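Local structure of abietadiene synthase, chloroplastic (Abies grandis, 3S9V) at residues D549-F553 with Q567-M572; L497-R503 with V535-L540; S556-L562 with F576-Y580. The protein is a chloroplast enzyme of the terpene synthase family, mainly helical, with an N-terminal terpene synthase domain and a metal-binding domain. All blocks are in the same frame, centred on the assembly; numbering follows the deposited sequence.

Contact 1: residues D549-F553 with Q567-M572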
loop_
_atom_site.group_PDB
_atom_site.type_symbol
_atom_site.label_atom_id
_atom_site.label_comp_id
_atom_site.label_asym_id
_atom_site.label_seq_id
_atom_site.Cartn_x
_atom_site.Cartn_y
_atom_site.Cartn_z
ATOM N N ASP A 549 -38.853 -5.935 -32.435
ATOM C CA ASP A 549 -37.691 -5.366 -33.109
ATOM C C ASP A 549 -36.387 -5.880 -32.489
ATOM O O ASP A 549 -35.455 -6.273 -33.206
ATOM C CB ASP A 549 -37.724 -3.833 -33.040
ATOM C CG ASP A 549 -38.700 -3.218 -34.033
ATOM O OD1 ASP A 549 -39.220 -3.954 -34.904
ATOM O OD2 ASP A 549 -38.938 -1.992 -33.952
ATOM N N LEU A 550 -36.324 -5.867 -31.159
ATOM C CA LEU A 550 -35.144 -6.338 -30.443
ATOM C C LEU A 550 -34.846 -7.777 -30.838
ATOM O O LEU A 550 -33.682 -8.185 -30.927
ATOM C CB LEU A 550 -35.363 -6.257 -28.924
ATOM C CG LEU A 550 -35.518 -4.848 -28.346
ATOM C CD1 LEU A 550 -35.680 -4.928 -26.838
ATOM C CD2 LEU A 550 -34.302 -4.015 -28.699
ATOM N N LYS A 551 -35.907 -8.542 -31.075
ATOM C CA LYS A 551 -35.765 -9.934 -31.462
ATOM C C LYS A 551 -35.001 -10.097 -32.783
ATOM O O LYS A 551 -34.357 -11.124 -33.013
ATOM C CB LYS A 551 -37.135 -10.592 -31.574
ATOM C CG LYS A 551 -37.046 -12.082 -31.791
ATOM C CD LYS A 551 -38.391 -12.699 -32.106
ATOM C CE LYS A 551 -38.207 -14.148 -32.519
ATOM N NZ LYS A 551 -37.224 -14.270 -33.640
ATOM N N LEU A 552 -35.074 -9.092 -33.649
ATOM C CA LEU A 552 -34.359 -9.154 -34.916
ATOM C C LEU A 552 -32.868 -9.055 -34.628
ATOM O O LEU A 552 -32.063 -9.749 -35.247
ATOM C CB LEU A 552 -34.773 -8.004 -35.836
ATOM C CG LEU A 552 -36.243 -7.906 -36.248
ATOM C CD1 LEU A 552 -36.453 -6.599 -37.001
ATOM C CD2 LEU A 552 -36.638 -9.098 -37.108
ATOM N N PHE A 553 -32.498 -8.194 -33.683
ATOM C CA PHE A 553 -31.093 -8.037 -33.328
ATOM C C PHE A 553 -30.571 -9.345 -32.729
ATOM O O PHE A 553 -29.538 -9.872 -33.154
ATOM C CB PHE A 553 -30.919 -6.883 -32.329
ATOM C CG PHE A 553 -29.497 -6.373 -32.226
ATOM C CD1 PHE A 553 -28.540 -7.058 -31.476
ATOM C CD2 PHE A 553 -29.112 -5.208 -32.896
ATOM C CE1 PHE A 553 -27.226 -6.591 -31.394
ATOM C CE2 PHE A 553 -27.799 -4.734 -32.822
ATOM C CZ PHE A 553 -26.857 -5.428 -32.070
ATOM N N GLN A 567 -35.406 -5.620 -42.157
ATOM C CA GLN A 567 -36.590 -5.563 -41.301
ATOM C C GLN A 567 -36.308 -4.740 -40.051
ATOM O O GLN A 567 -37.129 -4.696 -39.142
ATOM C CB GLN A 567 -37.012 -6.972 -40.876
ATOM C CG GLN A 567 -37.292 -7.912 -42.030
ATOM C CD GLN A 567 -37.589 -9.327 -41.579
ATOM O OE1 GLN A 567 -38.470 -9.555 -40.751
ATOM N NE2 GLN A 567 -36.855 -10.289 -42.128
ATOM N N MET A 568 -35.152 -4.084 -40.017
ATOM C CA MET A 568 -34.743 -3.300 -38.857
ATOM C C MET A 568 -34.993 -1.806 -38.916
ATOM O O MET A 568 -34.866 -1.179 -39.968
ATOM C CB MET A 568 -33.246 -3.497 -38.584
ATOM C CG MET A 568 -32.858 -4.817 -37.949
ATOM S SD MET A 568 -31.069 -4.930 -37.607
ATOM C CE MET A 568 -30.953 -6.711 -37.297
ATOM N N PRO A 569 -35.342 -1.212 -37.765
ATOM C CA PRO A 569 -35.595 0.225 -37.681
ATOM C C PRO A 569 -34.307 0.911 -38.130
ATOM O O PRO A 569 -33.241 0.285 -38.151
ATOM C CB PRO A 569 -35.851 0.445 -36.193
ATOM C CG PRO A 569 -36.460 -0.847 -35.759
ATOM C CD PRO A 569 -35.623 -1.874 -36.477
ATOM N N GLN A 570 -34.405 2.190 -38.473
ATOM C CA GLN A 570 -33.254 2.963 -38.920
ATOM C C GLN A 570 -32.049 2.785 -38.001
ATOM O O GLN A 570 -31.037 2.204 -38.391
ATOM C CB GLN A 570 -33.622 4.449 -38.992
ATOM C CG GLN A 570 -32.453 5.366 -39.311
ATOM C CD GLN A 570 -31.845 5.087 -40.674
ATOM O OE1 GLN A 570 -30.809 5.652 -41.029
ATOM N NE2 GLN A 570 -32.489 4.215 -41.447
ATOM N N GLN A 571 -32.177 3.293 -36.781
ATOM C CA GLN A 571 -31.125 3.225 -35.777
ATOM C C GLN A 571 -30.583 1.822 -35.484
ATOM O O GLN A 571 -29.366 1.631 -35.385
ATOM C CB GLN A 571 -31.627 3.854 -34.474
ATOM C CG GLN A 571 -31.934 5.334 -34.590
ATOM C CD GLN A 571 -30.682 6.160 -34.778
ATOM O OE1 GLN A 571 -29.882 6.312 -33.853
ATOM N NE2 GLN A 571 -30.497 6.691 -35.981
ATOM N N MET A 572 -31.473 0.844 -35.343
ATOM C CA MET A 572 -31.048 -0.518 -35.042
ATOM C C MET A 572 -30.143 -1.089 -36.141
ATOM O O MET A 572 -29.122 -1.717 -35.856
ATOM C CB MET A 572 -32.276 -1.423 -34.837
ATOM C CG MET A 572 -31.955 -2.820 -34.315
ATOM S SD MET A 572 -33.392 -3.849 -33.886
ATOM C CE MET A 572 -32.913 -5.353 -34.634
#
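Met572 reaches across to the flank of Leu552 and Phe553 and joins two side-by-side helices of the all-alpha class I terpene synthase fold. Helix 547-559 carries the first segment, and the start of helix 570-594 carries the second. Asp549 lies beside Met568, which comes just before the second helix, and Phe553 lies beside Met572. The two helices point roughly the same way, and the chain between them has to return along their length.

The Met572 side chain is the main bridge. CG lies anti to its backbone N (chi1 -171°), which sends the chain across the gap. A bend at chi3 of 135° then brings CE to the facing helix. There CE meets Leu552 CB at 3.5 Å and Phe553 CB at 3.4 Å. The Phe553 ring takes Met572 CG at its edge, near the ring plane, with CD2 to CG at 4.0 Å. The same ring meets Phe576 edge-to-face and also rests on Leu537, Leu540 and Tyr541 of helix 521-541.

Leu552 points its CB at the other segment and crosses Gln567 at about a right angle. Its CD1 lies against Gln567 CB at 3.9 Å and Met568 CG at 4.1 Å. The Met568 chain is extended beyond CG and ends with CE near Leu552 O. That oxygen also accepts a hydrogen bond from Ser556 OG.

Pro569 holds the N-cap position just before helix 570-594. Its ring is approached obliquely by the carboxylate of Asp549, where both residues are partly exposed, and Asp549 OD2 lies 3.3 Å from Pro569 CG.

Contact 2: residues L497-R503 with V535-L540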
loop_
_atom_site.group_PDB
_atom_site.type_symbol
_atom_site.label_atom_id
_atom_site.label_comp_id
_atom_site.label_asym_id
_atom_site.label_seq_id
_atom_site.Cartn_x
_atom_site.Cartn_y
_atom_site.Cartn_z
ATOM N N LEU A 497 -26.027 7.213 -34.212
ATOM C CA LEU A 497 -26.840 6.723 -33.103
ATOM C C LEU A 497 -27.245 7.873 -32.187
ATOM O O LEU A 497 -26.394 8.575 -31.646
ATOM C CB LEU A 497 -26.058 5.679 -32.302
ATOM C CG LEU A 497 -25.462 4.521 -33.104
ATOM C CD1 LEU A 497 -24.702 3.595 -32.169
ATOM C CD2 LEU A 497 -26.565 3.773 -33.830
ATOM N N ASN A 498 -28.548 8.057 -32.010
ATOM C CA ASN A 498 -29.049 9.134 -31.171
ATOM C C ASN A 498 -29.614 8.644 -29.847
ATOM O O ASN A 498 -30.135 9.437 -29.060
ATOM C CB ASN A 498 -30.122 9.921 -31.925
ATOM C CG ASN A 498 -31.221 9.028 -32.472
ATOM O OD1 ASN A 498 -31.851 8.270 -31.733
ATOM N ND2 ASN A 498 -31.456 9.115 -33.776
ATOM N N PHE A 499 -29.517 7.343 -29.596
ATOM C CA PHE A 499 -30.036 6.776 -28.354
ATOM C C PHE A 499 -28.932 6.520 -27.341
ATOM O O PHE A 499 -29.188 6.011 -26.248
ATOM C CB PHE A 499 -30.775 5.469 -28.627
ATOM C CG PHE A 499 -29.939 4.434 -29.313
ATOM C CD1 PHE A 499 -29.838 4.411 -30.699
ATOM C CD2 PHE A 499 -29.236 3.489 -28.572
ATOM C CE1 PHE A 499 -29.051 3.460 -31.340
ATOM C CE2 PHE A 499 -28.444 2.534 -29.203
ATOM C CZ PHE A 499 -28.352 2.518 -30.589
ATOM N N THR A 500 -27.704 6.869 -27.705
ATOM C CA THR A 500 -26.575 6.675 -26.808
ATOM C C THR A 500 -25.536 7.784 -26.950
ATOM O O THR A 500 -25.192 8.195 -28.063
ATOM C CB THR A 500 -25.899 5.302 -27.049
ATOM O OG1 THR A 500 -24.882 5.095 -26.060
ATOM C CG2 THR A 500 -25.275 5.240 -28.442
ATOM N N ARG A 501 -25.049 8.264 -25.808
ATOM C CA ARG A 501 -24.051 9.327 -25.760
ATOM C C ARG A 501 -22.627 8.793 -25.916
ATOM O O ARG A 501 -22.193 7.924 -25.158
ATOM C CB ARG A 501 -24.164 10.090 -24.439
ATOM C CG ARG A 501 -24.290 9.187 -23.224
ATOM C CD ARG A 501 -23.680 9.830 -21.995
ATOM N NE ARG A 501 -22.256 10.086 -22.191
ATOM C CZ ARG A 501 -21.420 10.465 -21.229
ATOM N NH1 ARG A 501 -21.863 10.636 -19.991
ATOM N NH2 ARG A 501 -20.139 10.672 -21.507
ATOM N N GLU A 502 -21.913 9.323 -26.906
ATOM C CA GLU A 502 -20.535 8.929 -27.186
ATOM C C GLU A 502 -19.661 9.175 -25.954
ATOM O O GLU A 502 -19.834 10.180 -25.260
ATOM C CB GLU A 502 -20.009 9.731 -28.382
ATOM C CG GLU A 502 -18.573 9.428 -28.783
ATOM C CD GLU A 502 -17.543 10.149 -27.932
ATOM O OE1 GLU A 502 -16.338 9.862 -28.103
ATOM O OE2 GLU A 502 -17.929 11.003 -27.104
ATOM N N ARG A 503 -18.729 8.260 -25.685
ATOM C CA ARG A 503 -17.839 8.385 -24.529
ATOM C C ARG A 503 -16.659 7.414 -24.551
ATOM O O ARG A 503 -16.379 6.728 -23.562
ATOM C CB ARG A 503 -18.643 8.197 -23.242
ATOM C CG ARG A 503 -19.638 7.054 -23.297
ATOM C CD ARG A 503 -20.522 7.050 -22.060
ATOM N NE ARG A 503 -21.736 6.265 -22.259
ATOM C CZ ARG A 503 -22.771 6.268 -21.426
ATOM N NH1 ARG A 503 -22.743 7.016 -20.330
ATOM N NH2 ARG A 503 -23.843 5.535 -21.695
ATOM N N VAL A 535 -22.687 -0.781 -23.762
ATOM C CA VAL A 535 -23.389 0.453 -23.412
ATOM C C VAL A 535 -24.429 0.780 -24.475
ATOM O O VAL A 535 -25.575 1.102 -24.155
ATOM C CB VAL A 535 -22.413 1.647 -23.286
ATOM C CG1 VAL A 535 -23.180 2.969 -23.310
ATOM C CG2 VAL A 535 -21.629 1.526 -21.995
ATOM N N ILE A 536 -24.017 0.689 -25.737
ATOM C CA ILE A 536 -24.884 0.961 -26.881
ATOM C C ILE A 536 -26.079 0.006 -26.920
ATOM O O ILE A 536 -27.228 0.437 -27.077
ATOM C CB ILE A 536 -24.091 0.831 -28.218
ATOM C CG1 ILE A 536 -23.067 1.966 -28.340
ATOM C CG2 ILE A 536 -25.038 0.851 -29.403
ATOM C CD1 ILE A 536 -22.149 1.817 -29.545
ATOM N N LEU A 537 -25.808 -1.290 -26.787
ATOM C CA LEU A 537 -26.868 -2.289 -26.815
ATOM C C LEU A 537 -27.743 -2.185 -25.570
ATOM O O LEU A 537 -28.942 -2.466 -25.615
ATOM C CB LEU A 537 -26.274 -3.695 -26.944
ATOM C CG LEU A 537 -25.501 -3.931 -28.249
ATOM C CD1 LEU A 537 -25.066 -5.386 -28.349
ATOM C CD2 LEU A 537 -26.377 -3.575 -29.427
ATOM N N ASP A 538 -27.144 -1.766 -24.462
ATOM C CA ASP A 538 -27.894 -1.607 -23.226
ATOM C C ASP A 538 -28.957 -0.535 -23.454
ATOM O O ASP A 538 -30.107 -0.694 -23.040
ATOM C CB ASP A 538 -26.973 -1.170 -22.089
ATOM C CG ASP A 538 -27.648 -1.230 -20.741
ATOM O OD1 ASP A 538 -27.065 -0.728 -19.758
ATOM O OD2 ASP A 538 -28.762 -1.788 -20.661
ATOM N N ASP A 539 -28.568 0.561 -24.106
ATOM C CA ASP A 539 -29.512 1.642 -24.383
ATOM C C ASP A 539 -30.543 1.177 -25.413
ATOM O O ASP A 539 -31.731 1.491 -25.306
ATOM C CB ASP A 539 -28.790 2.891 -24.911
ATOM C CG ASP A 539 -27.866 3.526 -23.876
ATOM O OD1 ASP A 539 -28.201 3.505 -22.669
ATOM O OD2 ASP A 539 -26.809 4.067 -24.276
ATOM N N LEU A 540 -30.082 0.423 -26.406
ATOM C CA LEU A 540 -30.965 -0.086 -27.443
ATOM C C LEU A 540 -32.075 -0.949 -26.838
ATOM O O LEU A 540 -33.254 -0.684 -27.051
ATOM C CB LEU A 540 -30.173 -0.910 -28.459
ATOM C CG LEU A 540 -30.969 -1.283 -29.711
ATOM C CD1 LEU A 540 -31.300 0.002 -30.486
ATOM C CD2 LEU A 540 -30.172 -2.245 -30.580
#
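The aspartate-rich DDxxD sequence of terpene synthases begins with Asp538 and Asp539 on helix 521-541, and Asp539 is bonded here to Thr500 of the loop 497-503. Thr500 OG1 donates to Asp539 OD2 at 2.8 Å and meets that oxygen nearly along its C-O axis. A chi1 of -174° turns the hydroxyl to Asp539 and leaves CG2 between the backbone N and the carbonyl carbon, against Ile536 CG1.

Phe499 lies over the same helix turn. Leu540 CD1 sits over one face of its ring as a CH-pi contact, 4.1 Å from the centroid and 20° off the normal. Thr500 CG2 lies on the opposite face. Ile536 O and Asp539 CB come to the ring edge, and the carboxylate plane of Asp539 is turned 81° from the ring. Ile536 CG2 packs on Phe499 CE2 at 3.8 Å and on Leu497 CD1 at 3.9 Å.

Arg503, at the N-cap of helix 504-514, extends its chain to Val535. Its guanidinium meets Val535 CG1 obliquely. Its NH2 is 4.2 Å from Asp539 OD2, near the plane of the group but beyond salt-bridge range. One carboxylate oxygen thus has a hydroxyl bonded to it and a guanidinium nearby. In this protein the loop 497-503 packs on the helix. The helix itself, with its DDxxD motif, is characteristic of the class I terpene synthase fold.

Contact 3: residues S556-L562 with F576-Y580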
loop_
_atom_site.group_PDB
_atom_site.type_symbol
_atom_site.label_atom_id
_atom_site.label_comp_id
_atom_site.label_asym_id
_atom_site.label_seq_id
_atom_site.Cartn_x
_atom_site.Cartn_y
_atom_site.Cartn_z
ATOM N N SER A 556 -30.268 -11.900 -35.364
ATOM C CA SER A 556 -29.184 -11.591 -36.290
ATOM C C SER A 556 -27.879 -12.122 -35.721
ATOM O O SER A 556 -27.077 -12.717 -36.439
ATOM C CB SER A 556 -29.064 -10.078 -36.510
ATOM O OG SER A 556 -30.216 -9.541 -37.142
ATOM N N VAL A 557 -27.673 -11.901 -34.426
ATOM C CA VAL A 557 -26.465 -12.358 -33.752
ATOM C C VAL A 557 -26.389 -13.887 -33.748
ATOM O O VAL A 557 -25.310 -14.463 -33.883
ATOM C CB VAL A 557 -26.417 -11.836 -32.296
ATOM C CG1 VAL A 557 -25.162 -12.313 -31.608
ATOM C CG2 VAL A 557 -26.472 -10.319 -32.289
ATOM N N LYS A 558 -27.538 -14.544 -33.610
ATOM C CA LYS A 558 -27.574 -16.000 -33.597
ATOM C C LYS A 558 -27.172 -16.641 -34.935
ATOM O O LYS A 558 -26.364 -17.577 -34.967
ATOM C CB LYS A 558 -28.968 -16.493 -33.213
ATOM C CG LYS A 558 -29.062 -18.010 -33.152
ATOM C CD LYS A 558 -30.500 -18.505 -33.124
ATOM C CE LYS A 558 -30.541 -20.028 -33.118
ATOM N NZ LYS A 558 -31.926 -20.553 -33.238
ATOM N N ARG A 559 -27.746 -16.162 -36.035
ATOM C CA ARG A 559 -27.412 -16.727 -37.340
ATOM C C ARG A 559 -26.154 -16.063 -37.916
ATOM O O ARG A 559 -25.521 -16.587 -38.831
ATOM C CB ARG A 559 -28.597 -16.577 -38.303
ATOM C CG ARG A 559 -29.111 -15.167 -38.437
ATOM C CD ARG A 559 -30.202 -15.050 -39.494
ATOM N NE ARG A 559 -31.484 -15.615 -39.081
ATOM C CZ ARG A 559 -32.621 -15.438 -39.752
ATOM N NH1 ARG A 559 -32.628 -14.712 -40.863
ATOM N NH2 ARG A 559 -33.752 -15.976 -39.314
ATOM N N TRP A 560 -25.799 -14.917 -37.345
ATOM C CA TRP A 560 -24.628 -14.134 -37.737
ATOM C C TRP A 560 -24.512 -13.813 -39.231
ATOM O O TRP A 560 -23.555 -14.221 -39.893
ATOM C CB TRP A 560 -23.343 -14.818 -37.239
ATOM C CG TRP A 560 -22.144 -13.908 -37.228
ATOM C CD1 TRP A 560 -21.155 -13.844 -38.165
ATOM C CD2 TRP A 560 -21.867 -12.869 -36.282
ATOM N NE1 TRP A 560 -20.283 -12.825 -37.868
ATOM C CE2 TRP A 560 -20.696 -12.210 -36.717
ATOM C CE3 TRP A 560 -22.496 -12.427 -35.111
ATOM C CZ2 TRP A 560 -20.140 -11.134 -36.024
ATOM C CZ3 TRP A 560 -21.944 -11.357 -34.420
ATOM C CH2 TRP A 560 -20.776 -10.721 -34.882
ATOM N N ASP A 561 -25.498 -13.082 -39.751
ATOM C CA ASP A 561 -25.510 -12.650 -41.148
ATOM C C ASP A 561 -26.295 -11.348 -41.237
ATOM O O ASP A 561 -26.655 -10.769 -40.210
ATOM C CB ASP A 561 -26.137 -13.708 -42.071
ATOM C CG ASP A 561 -27.593 -13.996 -41.745
ATOM O OD1 ASP A 561 -28.351 -13.044 -41.460
ATOM O OD2 ASP A 561 -27.983 -15.181 -41.794
ATOM N N LEU A 562 -26.557 -10.886 -42.457
ATOM C CA LEU A 562 -27.296 -9.646 -42.657
ATOM C C LEU A 562 -28.654 -9.909 -43.298
ATOM O O LEU A 562 -29.175 -9.070 -44.025
ATOM C CB LEU A 562 -26.485 -8.694 -43.543
ATOM C CG LEU A 562 -25.067 -8.372 -43.065
ATOM C CD1 LEU A 562 -24.386 -7.443 -44.056
ATOM C CD2 LEU A 562 -25.119 -7.730 -41.692
ATOM N N PHE A 576 -26.432 -2.565 -35.553
ATOM C CA PHE A 576 -26.034 -3.930 -35.859
ATOM C C PHE A 576 -24.889 -4.030 -36.871
ATOM O O PHE A 576 -23.911 -4.742 -36.630
ATOM C CB PHE A 576 -27.216 -4.754 -36.377
ATOM C CG PHE A 576 -26.871 -6.196 -36.601
ATOM C CD1 PHE A 576 -26.639 -7.039 -35.521
ATOM C CD2 PHE A 576 -26.690 -6.693 -37.888
ATOM C CE1 PHE A 576 -26.224 -8.355 -35.715
ATOM C CE2 PHE A 576 -26.276 -8.010 -38.093
ATOM C CZ PHE A 576 -26.039 -8.842 -37.002
ATOM N N VAL A 577 -25.011 -3.338 -38.004
ATOM C CA VAL A 577 -23.964 -3.380 -39.022
ATOM C C VAL A 577 -22.626 -3.092 -38.351
ATOM O O VAL A 577 -21.646 -3.802 -38.579
ATOM C CB VAL A 577 -24.222 -2.350 -40.159
ATOM C CG1 VAL A 577 -23.041 -2.314 -41.115
ATOM C CG2 VAL A 577 -25.485 -2.733 -40.929
ATOM N N GLY A 578 -22.603 -2.056 -37.514
ATOM C CA GLY A 578 -21.390 -1.710 -36.794
ATOM C C GLY A 578 -20.967 -2.861 -35.891
ATOM O O GLY A 578 -19.797 -3.236 -35.858
ATOM N N PHE A 579 -21.926 -3.427 -35.165
ATOM C CA PHE A 579 -21.667 -4.548 -34.265
ATOM C C PHE A 579 -21.021 -5.693 -35.043
ATOM O O PHE A 579 -19.986 -6.220 -34.646
ATOM C CB PHE A 579 -22.986 -5.019 -33.632
ATOM C CG PHE A 579 -22.839 -6.183 -32.682
ATOM C CD1 PHE A 579 -22.394 -5.990 -31.382
ATOM C CD2 PHE A 579 -23.175 -7.475 -33.085
ATOM C CE1 PHE A 579 -22.288 -7.062 -30.495
ATOM C CE2 PHE A 579 -23.069 -8.556 -32.206
ATOM C CZ PHE A 579 -22.626 -8.347 -30.909
ATOM N N TYR A 580 -21.649 -6.063 -36.156
ATOM C CA TYR A 580 -21.188 -7.139 -37.036
ATOM C C TYR A 580 -19.792 -6.872 -37.623
ATOM O O TYR A 580 -18.932 -7.756 -37.635
ATOM C CB TYR A 580 -22.221 -7.328 -38.158
ATOM C CG TYR A 580 -21.894 -8.337 -39.249
ATOM C CD1 TYR A 580 -21.412 -7.921 -40.497
ATOM C CD2 TYR A 580 -22.151 -9.695 -39.067
ATOM C CE1 TYR A 580 -21.207 -8.837 -41.541
ATOM C CE2 TYR A 580 -21.948 -10.615 -40.098
ATOM C CZ TYR A 580 -21.479 -10.179 -41.332
ATOM O OH TYR A 580 -21.296 -11.097 -42.347
#
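Helix 547-559 and helix 570-594 run side by side in the same sense, Ser556 facing Phe576 and Trp560 facing Tyr580, until Trp560 leaves helical geometry with a positive phi of 52°. The chain then turns back, which brings Leu562 level with Val577.

Phe576 projects at the first helix. Ser556 CB sits over its ring face, 3.7 Å from the centroid, while Val557 CG2, Asp561 O and Leu562 CD2 line its edge. Leu562 CD2 also lies over a face of the Tyr580 ring as a CH-pi contact, 4.0 Å from the centroid and 15° off the normal. Tyr580 CD2 in turn lies over one face of the Trp560 indole, at 3.7 Å from Trp560 CE2. The five-membered ring of Trp560 and the Tyr580 ring meet obliquely, with planes 39° apart. At the edge of the indole, Trp560 CZ3 meets Phe579 CE2 at 3.7 Å, and Val557 CG2 touches the same Phe579 atom.

Trp560 NE1 is hydrogen-bonded to Asn584 OD1. Helix 599-621 packs on Val557 and Trp560, and its Trp606 meets Phe579 edge-to-face, as does Phe533 of helix 521-541.

How the contacts relate
From the N terminus, contact 2 comes first. It closes a mostly helical loop from 497-503, through helix 504-514, to helix 521-541, before either other contact opens. Contacts 1 and 3 both close the chain that links helix 547-559 to helix 570-594. They cross: 549-553 and 556-562 come in turn, then 567-572 and 576-580. They tie the two helices at successive levels, about 11 Å apart between centres. Centre to centre, contact 2 lies about 14 Å from contact 1 and about 17 Å from contact 3. Gln571 OE1 of contact 1 probably bonds to Asn498 N of contact 2. Leu537 touches Phe553 and Phe579, so helix 521-541 links contact 2 to the helix pair of contacts 1 and 3.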